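Local coordinates for protein putative rubredoxin reductase (Rhodopseudomonas palustris, PDB 3FG2) that probably passes electrons from NADH through its bound FAD to a ferredoxin that serves the CYP199A2 system, at residues Ala255-Asp260 / Gly274-Phe279; Ser292-Thr297 / Tyr317-Ser322; Gln330-Thr335 / Ile363-Val368. One frame throughout, in Å; residues are numbered along the deposited sequence.

Contact 1: Ala255-Asp260 / Gly274-Phe279. With FAD (flavin-adenine dinucleotide), chain B.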
loop_
_atom_site.group_PDB
_atom_site.type_symbol
_atom_site.label_atom_id
_atom_site.label_comp_id
_atom_site.label_asym_id
_atom_site.label_seq_id
_atom_site.Cartn_x
_atom_site.Cartn_y
_atom_site.Cartn_z
ATOM N N ALA A 255 -3.757 -9.248 12.753
ATOM C CA ALA A 255 -3.624 -8.061 11.919
ATOM C C ALA A 255 -3.392 -8.587 10.497
ATOM O O ALA A 255 -2.353 -8.342 9.887
ATOM C CB ALA A 255 -2.439 -7.228 12.377
ATOM N N GLY A 256 -4.375 -9.327 9.992
ATOM C CA GLY A 256 -4.300 -9.919 8.670
ATOM C C GLY A 256 -4.735 -11.373 8.759
ATOM O O GLY A 256 -4.908 -11.903 9.862
ATOM N N ILE A 257 -4.939 -12.013 7.610
ATOM C CA ILE A 257 -5.337 -13.420 7.579
ATOM C C ILE A 257 -4.058 -14.249 7.679
ATOM O O ILE A 257 -3.186 -14.162 6.818
ATOM C CB ILE A 257 -6.064 -13.767 6.260
ATOM C CG1 ILE A 257 -7.184 -12.761 6.004
ATOM C CG2 ILE A 257 -6.639 -15.187 6.330
ATOM C CD1 ILE A 257 -7.933 -12.991 4.702
ATOM N N ILE A 258 -3.950 -15.054 8.730
ATOM C CA ILE A 258 -2.755 -15.860 8.948
ATOM C C ILE A 258 -2.536 -16.978 7.935
ATOM O O ILE A 258 -3.446 -17.747 7.625
ATOM C CB ILE A 258 -2.745 -16.450 10.379
ATOM C CG1 ILE A 258 -2.611 -15.312 11.400
ATOM C CG2 ILE A 258 -1.583 -17.420 10.544
ATOM C CD1 ILE A 258 -2.820 -15.745 12.845
ATOM N N VAL A 259 -1.306 -17.040 7.424
ATOM C CA VAL A 259 -0.899 -18.040 6.440
ATOM C C VAL A 259 0.554 -18.461 6.707
ATOM O O VAL A 259 1.318 -17.710 7.312
ATOM C CB VAL A 259 -1.023 -17.477 4.993
ATOM C CG1 VAL A 259 -2.475 -17.129 4.686
ATOM C CG2 VAL A 259 -0.149 -16.246 4.832
ATOM N N ASP A 260 0.929 -19.663 6.268
ATOM C CA ASP A 260 2.293 -20.152 6.479
ATOM C C ASP A 260 3.260 -19.697 5.382
ATOM O O ASP A 260 2.939 -18.805 4.602
ATOM C CB ASP A 260 2.317 -21.686 6.586
ATOM C CG ASP A 260 1.777 -22.382 5.343
ATOM O OD1 ASP A 260 1.705 -21.746 4.264
ATOM O OD2 ASP A 260 1.434 -23.584 5.452
ATOM N N GLY A 274 -1.417 -10.684 -0.533
ATOM C CA GLY A 274 -1.531 -9.238 -0.560
ATOM C C GLY A 274 -1.650 -8.547 0.782
ATOM O O GLY A 274 -1.229 -9.062 1.812
ATOM N N ASP A 275 -2.229 -7.358 0.763
ATOM C CA ASP A 275 -2.398 -6.576 1.975
ATOM C C ASP A 275 -3.143 -7.312 3.088
ATOM O O ASP A 275 -2.899 -7.055 4.264
ATOM C CB ASP A 275 -3.133 -5.276 1.652
ATOM C CG ASP A 275 -2.236 -4.240 1.000
ATOM O OD1 ASP A 275 -1.098 -4.578 0.602
ATOM O OD2 ASP A 275 -2.679 -3.076 0.884
ATOM N N CYS A 276 -4.033 -8.231 2.723
ATOM C CA CYS A 276 -4.823 -8.949 3.723
ATOM C C CYS A 276 -4.101 -10.094 4.412
ATOM O O CYS A 276 -4.577 -10.606 5.430
ATOM C CB CYS A 276 -6.114 -9.491 3.094
ATOM S SG CYS A 276 -5.931 -11.046 2.142
ATOM N N ALA A 277 -2.948 -10.485 3.877
ATOM C CA ALA A 277 -2.206 -11.615 4.429
ATOM C C ALA A 277 -1.103 -11.342 5.458
ATOM O O ALA A 277 -0.247 -10.475 5.264
ATOM C CB ALA A 277 -1.638 -12.448 3.276
ATOM N N LEU A 278 -1.140 -12.113 6.547
ATOM C CA LEU A 278 -0.158 -12.037 7.631
ATOM C C LEU A 278 0.623 -13.351 7.490
ATOM O O LEU A 278 0.316 -14.355 8.140
ATOM C CB LEU A 278 -0.869 -11.996 8.989
ATOM C CG LEU A 278 -0.119 -11.415 10.192
ATOM C CD1 LEU A 278 -0.917 -11.716 11.459
ATOM C CD2 LEU A 278 1.290 -11.999 10.295
ATOM N N PHE A 279 1.635 -13.327 6.631
ATOM C CA PHE A 279 2.431 -14.506 6.329
ATOM C C PHE A 279 3.685 -14.759 7.154
ATOM O O PHE A 279 4.237 -13.865 7.797
ATOM C CB PHE A 279 2.831 -14.462 4.857
ATOM C CG PHE A 279 3.794 -13.359 4.533
ATOM C CD1 PHE A 279 5.153 -13.624 4.392
ATOM C CD2 PHE A 279 3.345 -12.046 4.391
ATOM C CE1 PHE A 279 6.059 -12.589 4.111
ATOM C CE2 PHE A 279 4.231 -11.009 4.114
ATOM C CZ PHE A 279 5.592 -11.277 3.970
HETATM P PA FAD B . -6.109 -4.068 -3.142
HETATM O O1A FAD B . -6.618 -3.123 -2.114
HETATM O O2A FAD B . -5.535 -3.620 -4.284
HETATM O O5B FAD B . -7.440 -4.674 -3.618
HETATM C C5B FAD B . -8.413 -5.332 -2.746
HETATM C C4B FAD B . -9.672 -5.482 -3.628
HETATM O O4B FAD B . -10.520 -6.515 -2.998
HETATM C C3B FAD B . -10.559 -4.229 -3.741
HETATM O O3B FAD B . -10.979 -3.878 -5.022
HETATM C C2B FAD B . -11.634 -4.519 -2.731
HETATM O O2B FAD B . -12.786 -3.755 -2.907
HETATM C C1B FAD B . -11.882 -5.974 -3.001
HETATM N N9A FAD B . -12.548 -6.750 -1.952
HETATM C C8A FAD B . -12.398 -6.609 -0.596
HETATM N N7A FAD B . -13.146 -7.459 0.098
HETATM C C5A FAD B . -13.817 -8.189 -0.838
HETATM C C6A FAD B . -14.803 -9.287 -0.712
HETATM N N6A FAD B . -15.227 -9.776 0.430
HETATM N N1A FAD B . -15.268 -9.786 -1.912
HETATM C C2A FAD B . -14.851 -9.305 -3.131
HETATM N N3A FAD B . -13.957 -8.308 -3.332
HETATM C C4A FAD B . -13.466 -7.778 -2.152
HETATM N N1 FAD B . 2.255 0.541 -3.113
HETATM C C2 FAD B . 3.452 0.713 -3.672
HETATM O O2 FAD B . 4.279 -0.148 -3.648
HETATM N N3 FAD B . 3.813 1.931 -4.336
HETATM C C4 FAD B . 2.929 2.991 -4.432
HETATM O O4 FAD B . 3.269 4.009 -5.009
HETATM C C4X FAD B . 1.612 2.813 -3.827
HETATM N N5 FAD B . 0.700 3.813 -3.897
HETATM C C5X FAD B . -0.541 3.610 -3.322
HETATM C C6 FAD B . -1.491 4.666 -3.418
HETATM C C7 FAD B . -2.757 4.553 -2.881
HETATM C C7M FAD B . -3.731 5.708 -3.011
HETATM C C8 FAD B . -3.148 3.319 -2.190
HETATM C C8M FAD B . -4.519 3.124 -1.581
HETATM C C9 FAD B . -2.214 2.267 -2.084
HETATM C C9A FAD B . -0.920 2.399 -2.644
HETATM N N10 FAD B . 0.089 1.349 -2.587
HETATM C C10 FAD B . 1.317 1.530 -3.157
HETATM C "C1'" FAD B . -0.284 0.087 -1.900
HETATM C "C2'" FAD B . -0.870 -0.935 -2.921
HETATM O "O2'" FAD B . -1.949 -0.321 -3.589
HETATM C "C3'" FAD B . -1.317 -2.159 -2.148
HETATM O "O3'" FAD B . -0.194 -2.758 -1.512
HETATM C "C4'" FAD B . -1.958 -3.160 -3.095
HETATM O "O4'" FAD B . -3.103 -2.566 -3.761
HETATM C "C5'" FAD B . -2.400 -4.361 -2.294
HETATM O "O5'" FAD B . -3.098 -5.356 -3.302
HETATM P P FAD B . -4.257 -6.188 -2.831
HETATM O O1P FAD B . -4.593 -7.013 -4.105
HETATM O O2P FAD B . -3.994 -6.945 -1.690
HETATM O O3P FAD B . -5.394 -5.329 -2.488
#

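Contact 2: Ser292-Thr297 / Tyr317-Ser322. With FAD (flavin-adenine dinucleotide), chain B.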
loop_
_atom_site.group_PDB
_atom_site.type_symbol
_atom_site.label_atom_id
_atom_site.label_comp_id
_atom_site.label_asym_id
_atom_site.label_seq_id
_atom_site.Cartn_x
_atom_site.Cartn_y
_atom_site.Cartn_z
ATOM N N SER A 292 2.313 -3.325 -0.249
ATOM C CA SER A 292 3.040 -2.807 -1.392
ATOM C C SER A 292 2.674 -3.609 -2.635
ATOM O O SER A 292 2.254 -4.759 -2.542
ATOM C CB SER A 292 4.551 -2.873 -1.144
ATOM O OG SER A 292 5.023 -4.211 -1.173
ATOM N N VAL A 293 2.824 -2.988 -3.796
ATOM C CA VAL A 293 2.517 -3.646 -5.053
ATOM C C VAL A 293 3.438 -4.836 -5.205
ATOM O O VAL A 293 3.038 -5.897 -5.689
ATOM C CB VAL A 293 2.726 -2.686 -6.234
ATOM C CG1 VAL A 293 2.626 -3.439 -7.542
ATOM C CG2 VAL A 293 1.698 -1.569 -6.165
ATOM N N GLN A 294 4.681 -4.649 -4.779
ATOM C CA GLN A 294 5.683 -5.702 -4.850
ATOM C C GLN A 294 5.178 -6.929 -4.108
ATOM O O GLN A 294 5.170 -8.036 -4.643
ATOM C CB GLN A 294 6.997 -5.204 -4.238
ATOM C CG GLN A 294 8.016 -6.286 -3.913
ATOM C CD GLN A 294 7.726 -6.973 -2.591
ATOM O OE1 GLN A 294 7.453 -6.318 -1.590
ATOM N NE2 GLN A 294 7.798 -8.295 -2.581
ATOM N N ASN A 295 4.742 -6.720 -2.872
ATOM C CA ASN A 295 4.243 -7.811 -2.055
ATOM C C ASN A 295 3.025 -8.502 -2.658
ATOM O O ASN A 295 2.936 -9.728 -2.663
ATOM C CB ASN A 295 3.902 -7.297 -0.661
ATOM C CG ASN A 295 3.387 -8.388 0.241
ATOM O OD1 ASN A 295 2.200 -8.426 0.578
ATOM N ND2 ASN A 295 4.275 -9.297 0.629
ATOM N N ALA A 296 2.084 -7.713 -3.162
ATOM C CA ALA A 296 0.877 -8.267 -3.757
ATOM C C ALA A 296 1.242 -9.103 -4.974
ATOM O O ALA A 296 0.749 -10.217 -5.164
ATOM C CB ALA A 296 -0.075 -7.133 -4.166
ATOM N N THR A 297 2.126 -8.548 -5.787
ATOM C CA THR A 297 2.573 -9.187 -7.009
ATOM C C THR A 297 3.378 -10.462 -6.776
ATOM O O THR A 297 3.030 -11.519 -7.299
ATOM C CB THR A 297 3.404 -8.187 -7.838
ATOM O OG1 THR A 297 2.564 -7.092 -8.230
ATOM C CG2 THR A 297 3.985 -8.846 -9.069
ATOM N N TYR A 317 11.412 -10.330 -2.188
ATOM C CA TYR A 317 12.126 -9.318 -1.423
ATOM C C TYR A 317 11.372 -7.992 -1.454
ATOM O O TYR A 317 11.084 -7.450 -2.523
ATOM C CB TYR A 317 13.541 -9.099 -1.939
ATOM C CG TYR A 317 14.409 -8.536 -0.847
ATOM C CD1 TYR A 317 15.016 -9.382 0.086
ATOM C CD2 TYR A 317 14.543 -7.161 -0.675
ATOM C CE1 TYR A 317 15.734 -8.866 1.170
ATOM C CE2 TYR A 317 15.256 -6.636 0.405
ATOM C CZ TYR A 317 15.850 -7.496 1.322
ATOM O OH TYR A 317 16.577 -6.991 2.374
ATOM N N PRO A 318 11.076 -7.440 -0.267
ATOM C CA PRO A 318 10.347 -6.183 -0.098
ATOM C C PRO A 318 11.011 -4.882 -0.543
ATOM O O PRO A 318 12.170 -4.596 -0.218
ATOM C CB PRO A 318 10.033 -6.181 1.395
ATOM C CG PRO A 318 11.260 -6.787 1.971
ATOM C CD PRO A 318 11.520 -7.962 1.040
ATOM N N TRP A 319 10.252 -4.098 -1.298
ATOM C CA TRP A 319 10.687 -2.789 -1.755
ATOM C C TRP A 319 9.442 -1.937 -1.981
ATOM O O TRP A 319 8.386 -2.445 -2.363
ATOM C CB TRP A 319 11.549 -2.869 -3.027
ATOM C CG TRP A 319 11.008 -3.685 -4.154
ATOM C CD1 TRP A 319 11.211 -5.017 -4.372
ATOM C CD2 TRP A 319 10.219 -3.213 -5.250
ATOM N NE1 TRP A 319 10.601 -5.406 -5.543
ATOM C CE2 TRP A 319 9.982 -4.319 -6.100
ATOM C CE3 TRP A 319 9.688 -1.964 -5.598
ATOM C CZ2 TRP A 319 9.236 -4.212 -7.278
ATOM C CZ3 TRP A 319 8.950 -1.856 -6.766
ATOM C CH2 TRP A 319 8.729 -2.978 -7.593
ATOM N N PHE A 320 9.568 -0.642 -1.722
ATOM C CA PHE A 320 8.448 0.275 -1.855
ATOM C C PHE A 320 8.906 1.566 -2.520
ATOM O O PHE A 320 10.107 1.767 -2.749
ATOM C CB PHE A 320 7.900 0.623 -0.466
ATOM C CG PHE A 320 7.938 -0.522 0.520
ATOM C CD1 PHE A 320 6.765 -1.174 0.899
ATOM C CD2 PHE A 320 9.146 -0.929 1.096
ATOM C CE1 PHE A 320 6.789 -2.212 1.835
ATOM C CE2 PHE A 320 9.187 -1.970 2.036
ATOM C CZ PHE A 320 8.003 -2.609 2.404
ATOM N N TRP A 321 7.951 2.439 -2.829
ATOM C CA TRP A 321 8.281 3.736 -3.413
ATOM C C TRP A 321 7.166 4.736 -3.131
ATOM O O TRP A 321 6.061 4.356 -2.748
ATOM C CB TRP A 321 8.540 3.617 -4.916
ATOM C CG TRP A 321 7.318 3.659 -5.790
ATOM C CD1 TRP A 321 6.732 4.769 -6.334
ATOM C CD2 TRP A 321 6.565 2.536 -6.258
ATOM N NE1 TRP A 321 5.666 4.404 -7.116
ATOM C CE2 TRP A 321 5.539 3.039 -7.088
ATOM C CE3 TRP A 321 6.659 1.152 -6.059
ATOM C CZ2 TRP A 321 4.607 2.202 -7.723
ATOM C CZ3 TRP A 321 5.732 0.319 -6.691
ATOM C CH2 TRP A 321 4.721 0.851 -7.513
ATOM N N SER A 322 7.474 6.017 -3.298
ATOM C CA SER A 322 6.505 7.076 -3.054
ATOM C C SER A 322 6.898 8.269 -3.914
ATOM O O SER A 322 8.085 8.580 -4.043
ATOM C CB SER A 322 6.519 7.463 -1.569
ATOM O OG SER A 322 5.491 8.387 -1.266
HETATM P PA FAD B . -6.109 -4.068 -3.142
HETATM O O1A FAD B . -6.618 -3.123 -2.114
HETATM O O2A FAD B . -5.535 -3.620 -4.284
HETATM O O5B FAD B . -7.440 -4.674 -3.618
HETATM C C5B FAD B . -8.413 -5.332 -2.746
HETATM C C4B FAD B . -9.672 -5.482 -3.628
HETATM O O4B FAD B . -10.520 -6.515 -2.998
HETATM C C3B FAD B . -10.559 -4.229 -3.741
HETATM O O3B FAD B . -10.979 -3.878 -5.022
HETATM C C2B FAD B . -11.634 -4.519 -2.731
HETATM O O2B FAD B . -12.786 -3.755 -2.907
HETATM C C1B FAD B . -11.882 -5.974 -3.001
HETATM N N9A FAD B . -12.548 -6.750 -1.952
HETATM C C8A FAD B . -12.398 -6.609 -0.596
HETATM N N7A FAD B . -13.146 -7.459 0.098
HETATM C C5A FAD B . -13.817 -8.189 -0.838
HETATM C C6A FAD B . -14.803 -9.287 -0.712
HETATM N N6A FAD B . -15.227 -9.776 0.430
HETATM N N1A FAD B . -15.268 -9.786 -1.912
HETATM C C2A FAD B . -14.851 -9.305 -3.131
HETATM N N3A FAD B . -13.957 -8.308 -3.332
HETATM C C4A FAD B . -13.466 -7.778 -2.152
HETATM N N1 FAD B . 2.255 0.541 -3.113
HETATM C C2 FAD B . 3.452 0.713 -3.672
HETATM O O2 FAD B . 4.279 -0.148 -3.648
HETATM N N3 FAD B . 3.813 1.931 -4.336
HETATM C C4 FAD B . 2.929 2.991 -4.432
HETATM O O4 FAD B . 3.269 4.009 -5.009
HETATM C C4X FAD B . 1.612 2.813 -3.827
HETATM N N5 FAD B . 0.700 3.813 -3.897
HETATM C C5X FAD B . -0.541 3.610 -3.322
HETATM C C6 FAD B . -1.491 4.666 -3.418
HETATM C C7 FAD B . -2.757 4.553 -2.881
HETATM C C7M FAD B . -3.731 5.708 -3.011
HETATM C C8 FAD B . -3.148 3.319 -2.190
HETATM C C8M FAD B . -4.519 3.124 -1.581
HETATM C C9 FAD B . -2.214 2.267 -2.084
HETATM C C9A FAD B . -0.920 2.399 -2.644
HETATM N N10 FAD B . 0.089 1.349 -2.587
HETATM C C10 FAD B . 1.317 1.530 -3.157
HETATM C "C1'" FAD B . -0.284 0.087 -1.900
HETATM C "C2'" FAD B . -0.870 -0.935 -2.921
HETATM O "O2'" FAD B . -1.949 -0.321 -3.589
HETATM C "C3'" FAD B . -1.317 -2.159 -2.148
HETATM O "O3'" FAD B . -0.194 -2.758 -1.512
HETATM C "C4'" FAD B . -1.958 -3.160 -3.095
HETATM O "O4'" FAD B . -3.103 -2.566 -3.761
HETATM C "C5'" FAD B . -2.400 -4.361 -2.294
HETATM O "O5'" FAD B . -3.098 -5.356 -3.302
HETATM P P FAD B . -4.257 -6.188 -2.831
HETATM O O1P FAD B . -4.593 -7.013 -4.105
HETATM O O2P FAD B . -3.994 -6.945 -1.690
HETATM O O3P FAD B . -5.394 -5.329 -2.488
HETATM O O HOH W 1 6.391 -2.141 -4.188
#

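Contact 3: Gln330-Thr335 / Ile363-Val368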
loop_
_atom_site.group_PDB
_atom_site.type_symbol
_atom_site.label_atom_id
_atom_site.label_comp_id
_atom_site.label_asym_id
_atom_site.label_seq_id
_atom_site.Cartn_x
_atom_site.Cartn_y
_atom_site.Cartn_z
ATOM N N GLN A 330 12.510 5.791 -3.032
ATOM C CA GLN A 330 12.534 4.362 -3.270
ATOM C C GLN A 330 13.153 3.683 -2.059
ATOM O O GLN A 330 14.183 4.121 -1.543
ATOM C CB GLN A 330 13.336 4.032 -4.526
ATOM C CG GLN A 330 12.652 4.430 -5.811
ATOM C CD GLN A 330 13.580 4.306 -6.987
ATOM O OE1 GLN A 330 14.608 4.979 -7.049
ATOM N NE2 GLN A 330 13.234 3.440 -7.927
ATOM N N ILE A 331 12.512 2.618 -1.599
ATOM C CA ILE A 331 13.004 1.892 -0.445
ATOM C C ILE A 331 13.113 0.427 -0.790
ATOM O O ILE A 331 12.191 -0.131 -1.376
ATOM C CB ILE A 331 12.037 1.982 0.748
ATOM C CG1 ILE A 331 11.694 3.438 1.054
ATOM C CG2 ILE A 331 12.671 1.325 1.970
ATOM C CD1 ILE A 331 10.650 3.599 2.157
ATOM N N VAL A 332 14.242 -0.188 -0.452
ATOM C CA VAL A 332 14.406 -1.614 -0.674
ATOM C C VAL A 332 14.875 -2.207 0.653
ATOM O O VAL A 332 15.894 -1.779 1.216
ATOM C CB VAL A 332 15.433 -1.932 -1.785
ATOM C CG1 VAL A 332 16.791 -1.314 -1.460
ATOM C CG2 VAL A 332 15.563 -3.447 -1.932
ATOM N N GLY A 333 14.113 -3.176 1.158
ATOM C CA GLY A 333 14.446 -3.814 2.423
ATOM C C GLY A 333 13.594 -3.279 3.564
ATOM O O GLY A 333 12.871 -2.296 3.399
ATOM N N LEU A 334 13.665 -3.927 4.724
ATOM C CA LEU A 334 12.903 -3.499 5.898
ATOM C C LEU A 334 13.877 -2.833 6.875
ATOM O O LEU A 334 14.825 -3.472 7.337
ATOM C CB LEU A 334 12.229 -4.712 6.549
ATOM C CG LEU A 334 11.238 -5.486 5.660
ATOM C CD1 LEU A 334 10.835 -6.803 6.312
ATOM C CD2 LEU A 334 10.010 -4.627 5.409
ATOM N N THR A 335 13.647 -1.556 7.182
ATOM C CA THR A 335 14.532 -0.814 8.081
ATOM C C THR A 335 14.198 -0.806 9.576
ATOM O O THR A 335 14.837 -0.086 10.343
ATOM C CB THR A 335 14.650 0.653 7.648
ATOM O OG1 THR A 335 13.344 1.185 7.434
ATOM C CG2 THR A 335 15.462 0.780 6.379
ATOM N N ILE A 363 20.546 -3.361 6.121
ATOM C CA ILE A 363 19.211 -3.938 6.155
ATOM C C ILE A 363 18.274 -3.268 5.162
ATOM O O ILE A 363 17.229 -3.813 4.817
ATOM C CB ILE A 363 18.586 -3.849 7.559
ATOM C CG1 ILE A 363 18.664 -2.413 8.076
ATOM C CG2 ILE A 363 19.305 -4.803 8.511
ATOM C CD1 ILE A 363 17.770 -2.162 9.277
ATOM N N GLY A 364 18.639 -2.078 4.700
ATOM C CA GLY A 364 17.788 -1.405 3.738
ATOM C C GLY A 364 18.369 -0.120 3.206
ATOM O O GLY A 364 19.272 0.458 3.819
ATOM N N ILE A 365 17.858 0.321 2.057
ATOM C CA ILE A 365 18.311 1.564 1.447
ATOM C C ILE A 365 17.112 2.406 1.059
ATOM O O ILE A 365 16.226 1.942 0.338
ATOM C CB ILE A 365 19.115 1.343 0.163
ATOM C CG1 ILE A 365 20.307 0.427 0.416
ATOM C CG2 ILE A 365 19.611 2.683 -0.356
ATOM C CD1 ILE A 365 21.162 0.201 -0.836
ATOM N N GLU A 366 17.100 3.645 1.537
ATOM C CA GLU A 366 16.036 4.597 1.252
ATOM C C GLU A 366 16.678 5.651 0.356
ATOM O O GLU A 366 17.488 6.454 0.817
ATOM C CB GLU A 366 15.554 5.231 2.555
ATOM C CG GLU A 366 15.179 4.225 3.639
ATOM C CD GLU A 366 15.111 4.874 5.014
ATOM O OE1 GLU A 366 16.132 5.462 5.443
ATOM O OE2 GLU A 366 14.043 4.801 5.662
ATOM N N SER A 367 16.318 5.637 -0.921
ATOM C CA SER A 367 16.896 6.554 -1.897
ATOM C C SER A 367 15.974 7.656 -2.394
ATOM O O SER A 367 14.875 7.382 -2.853
ATOM C CB SER A 367 17.395 5.760 -3.104
ATOM O OG SER A 367 18.232 4.689 -2.703
ATOM N N VAL A 368 16.436 8.899 -2.314
ATOM C CA VAL A 368 15.661 10.038 -2.792
ATOM C C VAL A 368 16.263 10.492 -4.116
ATOM O O VAL A 368 17.418 10.914 -4.164
ATOM C CB VAL A 368 15.703 11.220 -1.802
ATOM C CG1 VAL A 368 15.121 12.467 -2.456
ATOM C CG2 VAL A 368 14.921 10.877 -0.557
HETATM O O HOH W 2 15.196 7.220 -5.661
HETATM O O HOH W 3 12.496 2.498 5.205
#

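Contact 1: Ala255-Asp260 / Gly274-Phe279
I257 and C276 meet at the tight end of this parallel strand pairing: the amide of I257 donates to C276 O over 2.6 Å, almost straight at the hydrogen (175°). The same carbonyl has I257 CG1 beside it, and I257 CD1 reaches on to C276 SG at 3.8 Å. G256 belongs to this dense part too, its CA 3.3 Å from C276 O; its positive phi (133°) suits a residue without a side chain, and a beta carbon there would press on L278 CB and C276 O. Two further backbone bonds follow, L278 N to I257 O and V259 N to L278 O, the second longer at 3.2 Å. On the buried face, V259 CG2, set between its backbone N and carbonyl carbon (chi1 -62° for CG1), is the branch that meets F279 CB, at 3.5 Å. The other face is looser and partly open to solvent: I258 CG1 and L278 CD1 run alongside each other 4.0 Å apart, and A255 O, at the exposed margin, only brushes L278 CG. G274-D275 is the Gly-Asp pair characteristic of this reductase family's FAD-binding part; D275 N donates to FAD O2P and its OD1 accepts from O3' at 2.9 Å. Strand 286-288 completes the small mixed sheet; A272 of strand 270-272 touches I257, V259 and A277, and helix 293-306 covers A277 and F279.

Contact 2: Ser292-Thr297 / Tyr317-Ser322
Q294 lies over one face of the W319 indole, with CG 3.5 Å from the centroid of the five-membered ring and 23° off its normal, a CH-pi contact; CB also sits above the middle of the ring system. With CG anti to the backbone N (chi1 165°), the side chain is carried over the indole, and a bend at the next bond then turns the amide off toward Y317 and P318, its plane oblique to that of the ring. There OE1 approaches P318 CA at 3.3 Å, while NE2 is hydrogen-bonded to D298. S292 meets F320 differently: its CB comes obliquely to CD1 at 3.5 Å. Its OG is turned back to the helix as the N-cap, accepting from N295 N.

W321 receives the N3-O4 edge of the flavin on an indole face, with FAD N3 3.1 Å above the ring plane and over its centre; the two planes are steeply inclined, by roughly 60°, and not stacked in parallel. V293 CG2 touches W321 CH2 from an oblique direction. An alanine in place of W321 is likely to leave the N3-O4 edge of the flavin without its aromatic cover and V293 CG2 without its neighbour.

FAD O2 is held by two donors, V293 N at 3.2 Å and a water at 3.0 Å. That water also donates to W319 O and accepts from Q294 N, joining helix start, strand and cofactor. Helix 293-306 thus points its N-terminal end at O2, where the amides and helix dipole would probably stabilise negative charge gathering on the N1-C2=O2 edge of the reduced flavin, as in related flavoprotein reductases.

Contact 3: Gln330-Thr335 / Ile363-Val368
The carbonyl oxygen of S367 is gripped by two donors, Q330 N at 2.9 Å and a water at 2.8 Å that also donates to Q330 OE1. In return, S367 N gives Q330 O the shortest bond of the pairing, 2.7 Å. V332 and I365 form the second hydrogen-bonded pair, V332 N to I365 O and I365 N to V332 O, both 3.0 Å, and the strands run antiparallel at 173°. On the face with Q330 and S367, V332 CG1 leans on CB of I365 at 3.9 Å; helix 371-380 packs on V332. G333 has a positive phi (101°), and a side chain there would run into I363 O. I363 and G364 form a classic beta bulge opposite C356 of strand 351-358. On the other face I331 and E366 run alongside each other. With CG beside its own N (chi1 -52°), E366 extends toward T335, and a second water links them by accepting from T335 OG1 and donating to OE2; OE1 binds T183. The buried carboxylate of E366 is thus met by a hydroxyl and a water, a polar setting that would probably ease the cost of burying its charge.

Overall arrangement
The three contacts come in series along the chain without overlapping. Contacts 1 and 2, with centres 15 Å apart, touch and share the cofactor: contact 1 meets its ribityl and phosphate part, contact 2 chiefly the pyrimidine end of the flavin. Contact 2 packs helix 293-306 of the pyridine nucleotide-disulphide oxidoreductase part against the first strand of the reductase C-terminal sheet. Contact 3, about 11 Å from contact 2 between centres, lies in that same antiparallel sheet, strand 327-333 being the neighbour of 319-324. Contacts 1 and 3 stay about 7 Å apart at their nearest atoms. The C-terminal sheet thereby brings W321 to the flavin.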